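Local coordinates for protein porin (Rhodobacter capsulatus, PDB 2POR) that forms trimeric outer-membrane channels through which small hydrophilic solutes, up to about 0.6 kDa, diffuse passively, at residues T92-R97 with V292-V297; N15-N20 with N288-A293; D203-R208 with A224-H229; A213-T218 with L252-I257. All coordinates share one frame; numbering follows the deposited sequence.

Contact 1. Residues T92-R97 with V292-V297. With CA (calcium ion), chain C; C8E ((hydroxyethyloxy)tri(ethyloxy)octane), chain F.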
# COMPACT_ATOMS: atom_id res chain seq x y z
N THR A 92 -8.24 -21.21 -4.40
CA THR A 92 -7.78 -19.96 -5.05
C THR A 92 -8.95 -19.26 -5.75
O THR A 92 -8.75 -18.18 -6.28
CB THR A 92 -6.65 -20.24 -6.12
OG1 THR A 92 -7.23 -21.10 -7.09
CG2 THR A 92 -5.44 -20.95 -5.61
N ASP A 93 -10.18 -19.80 -5.72
CA ASP A 93 -11.38 -19.35 -6.44
C ASP A 93 -11.08 -19.53 -7.92
O ASP A 93 -10.60 -18.61 -8.61
CB ASP A 93 -11.73 -17.87 -6.13
CG ASP A 93 -13.00 -17.36 -6.78
OD1 ASP A 93 -13.79 -18.08 -7.41
OD2 ASP A 93 -13.28 -16.17 -6.68
N LEU A 94 -11.30 -20.75 -8.40
CA LEU A 94 -10.89 -21.14 -9.76
C LEU A 94 -11.79 -20.56 -10.82
O LEU A 94 -12.65 -21.25 -11.36
CB LEU A 94 -10.89 -22.66 -9.93
CG LEU A 94 -9.85 -23.44 -9.21
CD1 LEU A 94 -10.23 -24.94 -9.25
CD2 LEU A 94 -8.50 -23.16 -9.81
N ASP A 95 -11.62 -19.30 -11.15
CA ASP A 95 -12.44 -18.64 -12.14
C ASP A 95 -11.84 -18.66 -13.55
O ASP A 95 -12.36 -18.09 -14.49
CB ASP A 95 -12.62 -17.22 -11.78
CG ASP A 95 -13.57 -16.99 -10.64
OD1 ASP A 95 -14.50 -17.75 -10.43
OD2 ASP A 95 -13.40 -16.02 -9.92
N ASP A 96 -10.72 -19.34 -13.68
CA ASP A 96 -9.92 -19.38 -14.89
C ASP A 96 -10.69 -19.86 -16.12
O ASP A 96 -10.37 -19.42 -17.23
CB ASP A 96 -8.72 -20.30 -14.62
CG ASP A 96 -7.91 -19.94 -13.39
OD1 ASP A 96 -8.27 -20.27 -12.25
OD2 ASP A 96 -6.89 -19.30 -13.61
N ARG A 97 -11.71 -20.73 -16.02
CA ARG A 97 -12.47 -21.24 -17.16
C ARG A 97 -13.85 -20.66 -17.24
O ARG A 97 -14.71 -21.15 -18.00
CB ARG A 97 -12.52 -22.77 -17.07
CG ARG A 97 -11.19 -23.50 -17.22
CD ARG A 97 -10.62 -23.30 -18.64
NE ARG A 97 -9.33 -23.96 -18.71
CZ ARG A 97 -8.14 -23.32 -18.58
NH1 ARG A 97 -8.09 -22.01 -18.40
NH2 ARG A 97 -6.98 -24.00 -18.50
N VAL A 292 -8.75 -26.80 -14.97
CA VAL A 292 -7.93 -26.23 -13.90
C VAL A 292 -8.33 -26.93 -12.57
O VAL A 292 -9.42 -27.52 -12.45
CB VAL A 292 -8.12 -24.68 -13.76
CG1 VAL A 292 -7.55 -24.08 -15.02
CG2 VAL A 292 -9.55 -24.24 -13.57
N ALA A 293 -7.47 -26.96 -11.58
CA ALA A 293 -7.75 -27.63 -10.31
C ALA A 293 -6.89 -27.00 -9.23
O ALA A 293 -5.88 -26.34 -9.56
CB ALA A 293 -7.38 -29.11 -10.38
N ASP A 294 -7.20 -27.14 -7.94
CA ASP A 294 -6.27 -26.71 -6.90
C ASP A 294 -6.50 -27.49 -5.62
O ASP A 294 -7.53 -28.18 -5.52
CB ASP A 294 -6.43 -25.21 -6.66
CG ASP A 294 -7.71 -24.71 -6.01
OD1 ASP A 294 -8.41 -25.40 -5.28
OD2 ASP A 294 -8.00 -23.54 -6.22
N LEU A 295 -5.58 -27.37 -4.68
CA LEU A 295 -5.72 -28.02 -3.40
C LEU A 295 -4.89 -27.24 -2.42
O LEU A 295 -3.68 -27.08 -2.62
CB LEU A 295 -5.21 -29.46 -3.48
CG LEU A 295 -5.30 -30.23 -2.12
CD1 LEU A 295 -6.76 -30.39 -1.68
CD2 LEU A 295 -4.73 -31.61 -2.26
N GLY A 296 -5.49 -26.72 -1.36
CA GLY A 296 -4.70 -25.97 -0.39
C GLY A 296 -5.50 -25.73 0.87
O GLY A 296 -6.49 -26.42 1.13
N VAL A 297 -5.09 -24.75 1.65
CA VAL A 297 -5.75 -24.39 2.92
C VAL A 297 -6.14 -22.92 2.90
O VAL A 297 -5.42 -22.11 2.31
CB VAL A 297 -4.82 -24.69 4.15
CG1 VAL A 297 -4.68 -26.19 4.28
CG2 VAL A 297 -3.42 -24.16 4.01
CA CA C . -15.11 -16.36 -8.28
C1 C8E F . -13.02 -32.44 -5.98
C2 C8E F . -12.07 -31.72 -5.00
C3 C8E F . -10.59 -32.11 -5.05
C4 C8E F . -9.75 -31.57 -6.22
C5 C8E F . -8.32 -32.01 -5.96
C6 C8E F . -7.38 -31.76 -7.13
C7 C8E F . -6.15 -32.68 -7.05
C8 C8E F . -4.97 -32.17 -6.22
O9 C8E F . -3.99 -33.10 -5.69
C10 C8E F . -2.74 -33.27 -6.39
C11 C8E F . -1.41 -32.64 -5.94
O12 C8E F . -0.22 -33.20 -6.52
C13 C8E F . 0.43 -32.41 -7.54
C14 C8E F . 1.95 -32.11 -7.54
O15 C8E F . 2.57 -31.12 -6.68
C16 C8E F . 3.30 -30.13 -7.42
C17 C8E F . 4.31 -29.24 -6.70
O18 C8E F . 5.04 -28.27 -7.44
C19 C8E F . 6.44 -28.47 -7.26
C20 C8E F . 7.24 -29.10 -8.39
O21 C8E F . 8.60 -29.39 -8.05
O HOH W 1 -16.36 -16.10 -6.26
O HOH W 2 -14.89 -14.15 -8.01

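Contact 2. Residues N15-N20 with N288-A293. With CA (calcium ion), chain D; C8E ((hydroxyethyloxy)tri(ethyloxy)octane), chain F; C8E ((hydroxyethyloxy)tri(ethyloxy)octane), chain E.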
# COMPACT_ATOMS: atom_id res chain seq x y z
N ASN A 15 -2.77 -25.21 -13.73
CA ASN A 15 -3.30 -24.24 -14.71
C ASN A 15 -3.84 -24.85 -16.01
O ASN A 15 -4.23 -24.16 -16.96
CB ASN A 15 -2.22 -23.19 -15.06
CG ASN A 15 -0.97 -23.79 -15.70
OD1 ASN A 15 -0.98 -24.93 -16.16
ND2 ASN A 15 0.20 -23.17 -15.65
N GLY A 16 -3.92 -26.17 -16.07
CA GLY A 16 -4.36 -26.82 -17.28
C GLY A 16 -3.22 -27.68 -17.77
O GLY A 16 -3.46 -28.72 -18.38
N ASP A 17 -1.97 -27.31 -17.47
CA ASP A 17 -0.77 -28.04 -17.91
C ASP A 17 0.26 -28.32 -16.81
O ASP A 17 0.88 -29.39 -16.73
CB ASP A 17 -0.08 -27.24 -19.08
CG ASP A 17 -0.97 -26.91 -20.32
OD1 ASP A 17 -1.39 -27.83 -21.04
OD2 ASP A 17 -1.27 -25.72 -20.53
N ASP A 18 0.44 -27.36 -15.90
CA ASP A 18 1.41 -27.51 -14.83
C ASP A 18 0.84 -27.05 -13.49
O ASP A 18 -0.11 -26.26 -13.45
CB ASP A 18 2.64 -26.67 -15.07
CG ASP A 18 3.39 -27.25 -16.24
OD1 ASP A 18 4.06 -28.26 -16.08
OD2 ASP A 18 3.26 -26.68 -17.32
N TRP A 19 1.46 -27.59 -12.45
CA TRP A 19 1.20 -27.22 -11.06
C TRP A 19 2.10 -26.05 -10.69
O TRP A 19 3.23 -25.96 -11.17
CB TRP A 19 1.51 -28.40 -10.12
CG TRP A 19 0.45 -29.48 -10.20
CD1 TRP A 19 0.64 -30.59 -10.98
CD2 TRP A 19 -0.77 -29.47 -9.58
NE1 TRP A 19 -0.48 -31.27 -10.86
CE2 TRP A 19 -1.34 -30.64 -10.04
CE3 TRP A 19 -1.47 -28.64 -8.71
CZ2 TRP A 19 -2.60 -31.01 -9.65
CZ3 TRP A 19 -2.74 -29.01 -8.32
CH2 TRP A 19 -3.29 -30.19 -8.78
N ASN A 20 1.62 -25.10 -9.88
CA ASN A 20 2.42 -24.03 -9.34
C ASN A 20 2.04 -23.83 -7.88
O ASN A 20 0.87 -24.07 -7.54
CB ASN A 20 2.16 -22.71 -10.03
CG ASN A 20 3.05 -22.47 -11.25
OD1 ASN A 20 4.19 -22.00 -11.12
ND2 ASN A 20 2.43 -22.71 -12.39
N ASN A 288 -10.06 -25.60 -26.81
CA ASN A 288 -8.72 -25.70 -26.18
C ASN A 288 -8.71 -26.19 -24.72
O ASN A 288 -7.94 -27.09 -24.39
CB ASN A 288 -8.02 -24.28 -26.30
CG ASN A 288 -7.19 -23.71 -25.11
OD1 ASN A 288 -6.15 -24.23 -24.67
ND2 ASN A 288 -7.59 -22.57 -24.54
N SER A 289 -9.60 -25.58 -23.90
CA SER A 289 -9.68 -25.73 -22.47
C SER A 289 -9.37 -27.06 -21.81
O SER A 289 -10.05 -28.08 -21.98
CB SER A 289 -11.08 -25.29 -22.05
OG SER A 289 -11.22 -23.93 -22.47
N ASP A 290 -8.26 -27.01 -21.06
CA ASP A 290 -7.90 -28.13 -20.19
C ASP A 290 -8.46 -27.69 -18.82
O ASP A 290 -8.55 -26.49 -18.54
CB ASP A 290 -6.41 -28.34 -19.96
CG ASP A 290 -5.48 -27.88 -21.08
OD1 ASP A 290 -5.09 -26.69 -21.09
OD2 ASP A 290 -5.15 -28.74 -21.89
N MET A 291 -8.81 -28.66 -17.99
CA MET A 291 -9.36 -28.44 -16.66
C MET A 291 -8.32 -27.85 -15.72
O MET A 291 -7.16 -28.34 -15.71
CB MET A 291 -9.80 -29.77 -16.15
CG MET A 291 -10.53 -29.80 -14.82
SD MET A 291 -10.63 -31.54 -14.34
CE MET A 291 -8.94 -31.85 -13.94
N VAL A 292 -8.75 -26.80 -14.97
CA VAL A 292 -7.93 -26.23 -13.90
C VAL A 292 -8.33 -26.93 -12.57
O VAL A 292 -9.42 -27.52 -12.45
CB VAL A 292 -8.12 -24.68 -13.76
CG1 VAL A 292 -7.55 -24.08 -15.02
CG2 VAL A 292 -9.55 -24.24 -13.57
N ALA A 293 -7.47 -26.96 -11.58
CA ALA A 293 -7.75 -27.63 -10.31
C ALA A 293 -6.89 -27.00 -9.23
O ALA A 293 -5.88 -26.34 -9.56
CB ALA A 293 -7.38 -29.11 -10.38
CA CA D . 5.49 -20.62 -10.04
C1 C8E F . -13.02 -32.44 -5.98
C2 C8E F . -12.07 -31.72 -5.00
C3 C8E F . -10.59 -32.11 -5.05
C4 C8E F . -9.75 -31.57 -6.22
C5 C8E F . -8.32 -32.01 -5.96
C6 C8E F . -7.38 -31.76 -7.13
C7 C8E F . -6.15 -32.68 -7.05
C8 C8E F . -4.97 -32.17 -6.22
O9 C8E F . -3.99 -33.10 -5.69
C10 C8E F . -2.74 -33.27 -6.39
C11 C8E F . -1.41 -32.64 -5.94
O12 C8E F . -0.22 -33.20 -6.52
C13 C8E F . 0.43 -32.41 -7.54
C14 C8E F . 1.95 -32.11 -7.54
O15 C8E F . 2.57 -31.12 -6.68
C16 C8E F . 3.30 -30.13 -7.42
C17 C8E F . 4.31 -29.24 -6.70
O18 C8E F . 5.04 -28.27 -7.44
C19 C8E F . 6.44 -28.47 -7.26
C20 C8E F . 7.24 -29.10 -8.39
O21 C8E F . 8.60 -29.39 -8.05
C1 C8E E . -23.49 -9.92 -19.70
C2 C8E E . -22.03 -9.60 -19.57
C3 C8E E . -21.33 -10.91 -19.44
C4 C8E E . -19.90 -10.53 -19.23
C5 C8E E . -19.14 -11.56 -18.39
C6 C8E E . -19.17 -12.98 -18.94
C7 C8E E . -18.12 -13.89 -18.29
C8 C8E E . -18.32 -15.23 -18.95
O9 C8E E . -17.35 -16.26 -18.88
C10 C8E E . -17.04 -16.78 -20.16
C11 C8E E . -16.29 -18.07 -20.05
O12 C8E E . -15.38 -18.44 -21.07
C13 C8E E . -14.03 -18.02 -20.79
C14 C8E E . -13.34 -17.14 -21.83
O15 C8E E . -13.28 -17.60 -23.20
C16 C8E E . -11.95 -17.72 -23.75
C17 C8E E . -11.40 -19.14 -24.04
O18 C8E E . -10.33 -19.47 -24.97
C19 C8E E . -10.78 -19.59 -26.35
C20 C8E E . -10.59 -20.95 -27.07
O21 C8E E . -10.64 -22.02 -26.11
O HOH W 3 3.86 -19.77 -8.57

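Contact 3. Residues D203-R208 with A224-H229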
# COMPACT_ATOMS: atom_id res chain seq x y z
N ASP A 203 -31.28 -12.39 -19.64
CA ASP A 203 -31.55 -12.23 -21.04
C ASP A 203 -31.35 -10.76 -21.40
O ASP A 203 -31.76 -9.88 -20.62
CB ASP A 203 -33.00 -12.68 -21.26
CG ASP A 203 -33.42 -12.67 -22.70
OD1 ASP A 203 -33.12 -13.60 -23.43
OD2 ASP A 203 -34.03 -11.69 -23.09
N GLY A 204 -30.75 -10.42 -22.55
CA GLY A 204 -30.66 -9.01 -22.91
C GLY A 204 -29.89 -8.82 -24.20
O GLY A 204 -29.92 -9.68 -25.09
N GLU A 205 -29.17 -7.71 -24.27
CA GLU A 205 -28.33 -7.50 -25.44
C GLU A 205 -27.07 -6.77 -25.05
O GLU A 205 -27.05 -5.97 -24.11
CB GLU A 205 -29.05 -6.71 -26.51
CG GLU A 205 -29.45 -5.31 -26.15
CD GLU A 205 -30.33 -4.62 -27.18
OE1 GLU A 205 -31.22 -5.27 -27.73
OE2 GLU A 205 -30.12 -3.41 -27.39
N LEU A 206 -26.02 -7.11 -25.79
CA LEU A 206 -24.68 -6.64 -25.54
C LEU A 206 -24.12 -5.94 -26.77
O LEU A 206 -24.60 -6.19 -27.88
CB LEU A 206 -23.78 -7.81 -25.22
CG LEU A 206 -24.05 -8.62 -23.97
CD1 LEU A 206 -23.02 -9.73 -23.86
CD2 LEU A 206 -24.03 -7.69 -22.75
N ASP A 207 -23.13 -5.06 -26.62
CA ASP A 207 -22.42 -4.48 -27.73
C ASP A 207 -21.70 -5.65 -28.41
O ASP A 207 -21.12 -6.52 -27.74
CB ASP A 207 -21.41 -3.48 -27.23
CG ASP A 207 -20.45 -3.02 -28.33
OD1 ASP A 207 -20.90 -2.28 -29.20
OD2 ASP A 207 -19.29 -3.42 -28.30
N ARG A 208 -21.69 -5.64 -29.75
CA ARG A 208 -21.04 -6.68 -30.54
C ARG A 208 -19.61 -6.92 -30.18
O ARG A 208 -19.21 -8.05 -29.91
CB ARG A 208 -21.08 -6.34 -32.05
CG ARG A 208 -20.39 -7.38 -32.97
CD ARG A 208 -20.14 -6.77 -34.36
NE ARG A 208 -19.13 -5.71 -34.29
CZ ARG A 208 -19.40 -4.49 -34.75
NH1 ARG A 208 -20.56 -4.17 -35.31
NH2 ARG A 208 -18.48 -3.55 -34.60
N ALA A 224 -20.87 0.01 -34.44
CA ALA A 224 -21.36 -0.84 -33.37
C ALA A 224 -22.76 -1.31 -33.61
O ALA A 224 -23.63 -0.60 -34.11
CB ALA A 224 -21.36 -0.08 -32.07
N THR A 225 -22.99 -2.56 -33.27
CA THR A 225 -24.32 -3.12 -33.34
C THR A 225 -24.55 -3.85 -32.01
O THR A 225 -23.56 -4.12 -31.30
CB THR A 225 -24.44 -4.12 -34.54
OG1 THR A 225 -23.47 -5.18 -34.43
CG2 THR A 225 -24.18 -3.37 -35.84
N ALA A 226 -25.79 -4.20 -31.67
CA ALA A 226 -26.05 -4.99 -30.46
C ALA A 226 -26.33 -6.45 -30.81
O ALA A 226 -26.87 -6.70 -31.89
CB ALA A 226 -27.24 -4.42 -29.75
N VAL A 227 -25.93 -7.47 -30.02
CA VAL A 227 -26.25 -8.89 -30.22
C VAL A 227 -27.12 -9.37 -29.05
O VAL A 227 -26.96 -8.87 -27.94
CB VAL A 227 -24.99 -9.79 -30.27
CG1 VAL A 227 -24.41 -9.60 -31.64
CG2 VAL A 227 -23.96 -9.47 -29.18
N ASP A 228 -28.05 -10.31 -29.20
CA ASP A 228 -28.88 -10.76 -28.09
C ASP A 228 -28.16 -11.81 -27.34
O ASP A 228 -27.39 -12.56 -27.94
CB ASP A 228 -30.21 -11.37 -28.57
CG ASP A 228 -31.06 -10.33 -29.30
OD1 ASP A 228 -31.28 -9.24 -28.77
OD2 ASP A 228 -31.48 -10.60 -30.43
N HIS A 229 -28.38 -11.94 -26.04
CA HIS A 229 -27.69 -12.98 -25.28
C HIS A 229 -28.62 -13.52 -24.20
O HIS A 229 -29.62 -12.89 -23.83
CB HIS A 229 -26.40 -12.45 -24.57
CG HIS A 229 -26.67 -11.38 -23.48
ND1 HIS A 229 -27.23 -10.18 -23.57
CD2 HIS A 229 -26.31 -11.54 -22.14
CE1 HIS A 229 -27.23 -9.60 -22.39
NE2 HIS A 229 -26.67 -10.43 -21.55

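Contact 4. Residues A213-T218 with L252-I257. With C8E ((hydroxyethyloxy)tri(ethyloxy)octane), chain E.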
# COMPACT_ATOMS: atom_id res chain seq x y z
N ALA A 213 -15.12 -9.90 -27.38
CA ALA A 213 -13.99 -9.89 -26.44
C ALA A 213 -14.20 -10.88 -25.28
O ALA A 213 -13.22 -11.44 -24.80
CB ALA A 213 -13.79 -8.49 -25.87
N VAL A 214 -15.45 -11.20 -24.86
CA VAL A 214 -15.72 -12.26 -23.87
C VAL A 214 -15.10 -13.54 -24.37
O VAL A 214 -14.51 -14.26 -23.57
CB VAL A 214 -17.24 -12.57 -23.67
CG1 VAL A 214 -17.51 -13.81 -22.79
CG2 VAL A 214 -17.84 -11.36 -23.04
N PHE A 215 -15.21 -13.84 -25.69
CA PHE A 215 -14.68 -15.09 -26.25
C PHE A 215 -13.29 -14.94 -26.84
O PHE A 215 -12.77 -15.84 -27.50
CB PHE A 215 -15.66 -15.64 -27.31
CG PHE A 215 -16.96 -16.21 -26.73
CD1 PHE A 215 -17.00 -17.54 -26.34
CD2 PHE A 215 -18.06 -15.40 -26.55
CE1 PHE A 215 -18.15 -18.03 -25.78
CE2 PHE A 215 -19.21 -15.91 -25.98
CZ PHE A 215 -19.25 -17.22 -25.60
N ASP A 216 -12.68 -13.80 -26.52
CA ASP A 216 -11.34 -13.48 -26.91
C ASP A 216 -11.20 -13.39 -28.44
O ASP A 216 -10.20 -13.87 -29.01
CB ASP A 216 -10.44 -14.55 -26.32
CG ASP A 216 -9.08 -14.04 -25.95
OD1 ASP A 216 -8.97 -12.86 -25.62
OD2 ASP A 216 -8.14 -14.84 -26.01
N LEU A 217 -12.21 -12.79 -29.09
CA LEU A 217 -12.25 -12.71 -30.55
C LEU A 217 -11.95 -11.27 -30.93
O LEU A 217 -12.36 -10.37 -30.19
CB LEU A 217 -13.64 -13.11 -31.06
CG LEU A 217 -14.10 -14.53 -30.76
CD1 LEU A 217 -15.51 -14.68 -31.24
CD2 LEU A 217 -13.18 -15.54 -31.38
N THR A 218 -11.17 -11.03 -32.00
CA THR A 218 -10.89 -9.64 -32.44
C THR A 218 -12.19 -8.92 -32.80
O THR A 218 -13.15 -9.56 -33.25
CB THR A 218 -9.91 -9.55 -33.73
OG1 THR A 218 -10.04 -10.66 -34.58
CG2 THR A 218 -8.49 -9.42 -33.28
N LEU A 252 -23.53 -19.46 -21.11
CA LEU A 252 -23.64 -18.13 -21.68
C LEU A 252 -23.80 -18.39 -23.17
O LEU A 252 -23.01 -19.15 -23.73
CB LEU A 252 -22.38 -17.37 -21.40
CG LEU A 252 -22.23 -16.02 -22.07
CD1 LEU A 252 -23.35 -15.06 -21.70
CD2 LEU A 252 -20.84 -15.53 -21.68
N ASP A 253 -24.81 -17.79 -23.78
CA ASP A 253 -25.13 -18.02 -25.17
C ASP A 253 -25.29 -16.67 -25.89
O ASP A 253 -26.31 -15.99 -25.69
CB ASP A 253 -26.42 -18.83 -25.16
CG ASP A 253 -26.95 -19.40 -26.48
OD1 ASP A 253 -26.51 -18.94 -27.54
OD2 ASP A 253 -27.80 -20.30 -26.44
N ILE A 254 -24.34 -16.22 -26.71
CA ILE A 254 -24.48 -14.94 -27.37
C ILE A 254 -24.67 -15.22 -28.85
O ILE A 254 -23.84 -15.83 -29.53
CB ILE A 254 -23.25 -14.07 -27.21
CG1 ILE A 254 -22.87 -13.96 -25.71
CG2 ILE A 254 -23.57 -12.70 -27.82
CD1 ILE A 254 -21.60 -13.16 -25.38
N ASP A 255 -25.82 -14.73 -29.26
CA ASP A 255 -26.31 -14.86 -30.61
C ASP A 255 -25.31 -14.24 -31.58
O ASP A 255 -24.79 -13.13 -31.38
CB ASP A 255 -27.65 -14.16 -30.72
CG ASP A 255 -28.38 -14.35 -32.05
OD1 ASP A 255 -28.43 -15.47 -32.55
OD2 ASP A 255 -28.90 -13.37 -32.58
N THR A 256 -25.06 -15.05 -32.61
CA THR A 256 -24.16 -14.79 -33.73
C THR A 256 -22.71 -14.90 -33.27
O THR A 256 -21.85 -14.87 -34.14
CB THR A 256 -24.32 -13.37 -34.44
OG1 THR A 256 -23.75 -12.38 -33.63
CG2 THR A 256 -25.77 -13.00 -34.69
N ILE A 257 -22.32 -15.05 -31.98
CA ILE A 257 -20.90 -15.12 -31.61
C ILE A 257 -20.67 -16.54 -31.21
O ILE A 257 -20.17 -17.31 -32.02
CB ILE A 257 -20.51 -14.18 -30.42
CG1 ILE A 257 -20.96 -12.75 -30.69
CG2 ILE A 257 -19.01 -14.33 -30.14
CD1 ILE A 257 -20.56 -12.10 -32.00
C1 C8E E . -23.49 -9.92 -19.70
C2 C8E E . -22.03 -9.60 -19.57
C3 C8E E . -21.33 -10.91 -19.44
C4 C8E E . -19.90 -10.53 -19.23
C5 C8E E . -19.14 -11.56 -18.39
C6 C8E E . -19.17 -12.98 -18.94
C7 C8E E . -18.12 -13.89 -18.29
C8 C8E E . -18.32 -15.23 -18.95
O9 C8E E . -17.35 -16.26 -18.88
C10 C8E E . -17.04 -16.78 -20.16
C11 C8E E . -16.29 -18.07 -20.05
O12 C8E E . -15.38 -18.44 -21.07
C13 C8E E . -14.03 -18.02 -20.79
C14 C8E E . -13.34 -17.14 -21.83
O15 C8E E . -13.28 -17.60 -23.20
C16 C8E E . -11.95 -17.72 -23.75
C17 C8E E . -11.40 -19.14 -24.04
O18 C8E E . -10.33 -19.47 -24.97
C19 C8E E . -10.78 -19.59 -26.35
C20 C8E E . -10.59 -20.95 -27.07
O21 C8E E . -10.64 -22.02 -26.11

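Contact 1. Residues T92-R97 with V292-V297
Thr92, Leu94 and Arg97 meet Val292 and Asp294 in a loop-to-wall contact: the long connection between helix 78-83 and strand 118-125 lies against strand 292-300 of the barrel. Joining the fifth and sixth strands, it corresponds to the loop that in porins folds inward to constrict the pore. The polar part is the grip on Asp294. Its OD2 takes the Thr92 backbone N at 3.0 Å, from above the carboxylate plane and almost straight (167°), and the Thr92 OG1 hydroxyl at 2.7 Å, on the anti lone pair. CB of Asp294 points at the loop, and with CG between its own backbone N and carbonyl carbon (chi1 68°) the carboxylate is presented to Thr92; OD1 also accepts from Tyr91 N. Next to it Leu94 lays CG 3.5 Å from Asp294 OD2 and its CD1 3.8 Å from Ala293 CA, while CD2 slides past Val292 CG2. Val292 CG1 sits over one face of the Arg97 guanidinium, 3.5 Å from NH2, and Arg97 NE turns to the Asp290 carbonyl. Were Asp294 an alanine, the Thr92 amide and hydroxyl and the Tyr91 amide would probably lose the carboxylate they share. On the far side of the loop Asp93 and Asp95 chelate calcium together with Asn100, Asp101 and two waters. With three donors on one buried carboxylate, Asp294 is likely to stay ionised and to hold the loop to the wall.

Contact 2. Residues N15-N20 with N288-A293
Gly16 packs its backbone against Asp290 and Met291, and this is the tight half of the contact between the turn leading into strand 19-34 and the approach to strand 292-300. Its CA points a hydrogen at Met291 O over 3.6 Å, with an angle of 156° at the hydrogen, while its carbonyl O lies 3.4 Å from Asp290 CB. Where a CB would sit on Gly16 there is no room: Asp290 OD1 and the Asn15 carbonyl O already crowd that position. The turn is shaped by Asn15, whose OD1 accepts from Asp17 N at 2.9 Å in the carbonyl plane, an Asx turn, and from Asp18 N at 2.8 Å from a tilted position, which extends it to an Asx motif. Val292 CG1 touches the Asn15 carbonyl O at 3.8 Å.

The solvent side is looser. The Asp17 and Asp290 side chains cross at about a right angle, OD1 to OD1 3.9 Å, their carboxylate planes 73° apart. At the membrane side Trp19 lays one ring face under a detergent chain, its CE2 3.5 Å from C13. Beyond it, Asn20 OD1 binds a calcium ion at 2.2 Å that Asn116, Asp136, Lys138 and Gly140 of a second subunit also hold, tying this hairpin into the trimer. No hydrogen bond crosses directly; close backbone packing is helped by Arg97, which reaches the Asp290 carbonyl and, weakly, that of Asn15, while the two like charges probably repel mildly.

Contact 3. Residues D203-R208 with A224-H229
Leu206 sets CG over one face of the His229 ring, 3.7 Å from its centroid and 15° off the normal, while the backbone N of Gly204 lies over the opposite face. The imidazole is thus sandwiched against the neighbouring strand, with Glu205 N at its edge. His229 reaches back because CG lies between its backbone N and carbonyl carbon (chi1 64°), and NE2 hydrogen-bonds to Gln183 OE1. With an alanine in place of His229, Gln183 would probably lose its mate and Leu206 the ring it rests on. The lack of a side chain on Gly204 lets the ring lie close to its backbone.

Strands 195-207 and 226-240 are antiparallel neighbours of the barrel: Gly204 with His229 and Leu206 with Val227 are hydrogen-bonded pairs, Leu206 N to Val227 O measuring 2.9 Å. Glu205 and Asp228 form the non-hydrogen-bonded pair between them, their like-charged OE1 and OD1 atoms 4.1 Å apart. Past the strand, Arg208 N gives a bond of 2.9 Å to Thr225 O, where helix 208-214 begins. Asp207 is the N-cap, its OD2 taking Phe210 N while OD1 accepts from Ala179 N. Arg208 runs out to the carbonyls of Ala222 and Ala223, and its NH1 adds only a weak bond of 3.2 Å to Thr225 OG1.

Contact 4. Residues A213-T218 with L252-I257
Helix 208-214 ends here beside the end of strand 243-254, and the two backbones stay apart, the nearest CA atoms being those of Phe215 and Ile257 at 8.2 Å. The helix closes in a Schellman motif: Asp216, with positive phi, sends its N back to Ala213 O at 3.0 Å, and Leu217 N returns to Arg212 O. Opposite, the strand turns out through a type II beta turn in which Ile257 N donates to Ile254 O at 3.0 Å; Thr256, with phi 73°, occupies its third position.

The gap is bridged by apolar side chains alone. Phe215 comes in with its ring edge toward Ile254, CD1 of the isoleucine lying in the ring plane 3.7 Å from CE2. Ile257 CG2, anti to its backbone N, faces the helix end and reaches both Phe215 CD2 obliquely at 3.9 Å and Leu217 CD1 at 3.7 Å, touching both from the corner they form. Val214 and Leu252 meet tip to tip, CG1 to CD2 at 3.9 Å. Phe215 continues onto Asp258 and Val260 of the next strand, and Ile254 is backed by Val227 and His229.

A bound detergent molecule passes by the Val214-Leu252 pair, Leu252 CD2 standing 3.7 Å from its C8, and continues past the Val214 carbonyl. Leu252 and Ile254, alternating with Asp253, both turn apolar side chains to the helix end. A short helix in a connection between barrel strands, laid over neighbouring strand ends, fits the three short helices that supplement the sixteen-stranded porin barrel.

How the contacts relate
The four contacts fall into two touching pairs. Contacts 1 and 2 lie about 10 Å apart between centres and share Val292 and Ala293 on strand 292-300, the last strand, which closes the barrel against strand 2-14; Arg97 of one bonds to Asp290 of the other. Contacts 3 and 4 are also about 10 Å apart, joined by a probable hydrogen bond between Asp228 O on strand 226-240 and Asp255 N just past the neighbouring strand 243-254. Centres of different pairs stand about 22 to 31 Å apart. Along the chain, contacts 3 and 4 alternate their segments and are nested inside the loops closed by contacts 1 and 2. One closed sheet thus carries an inner loop, a subunit-linking hairpin and a helical connection.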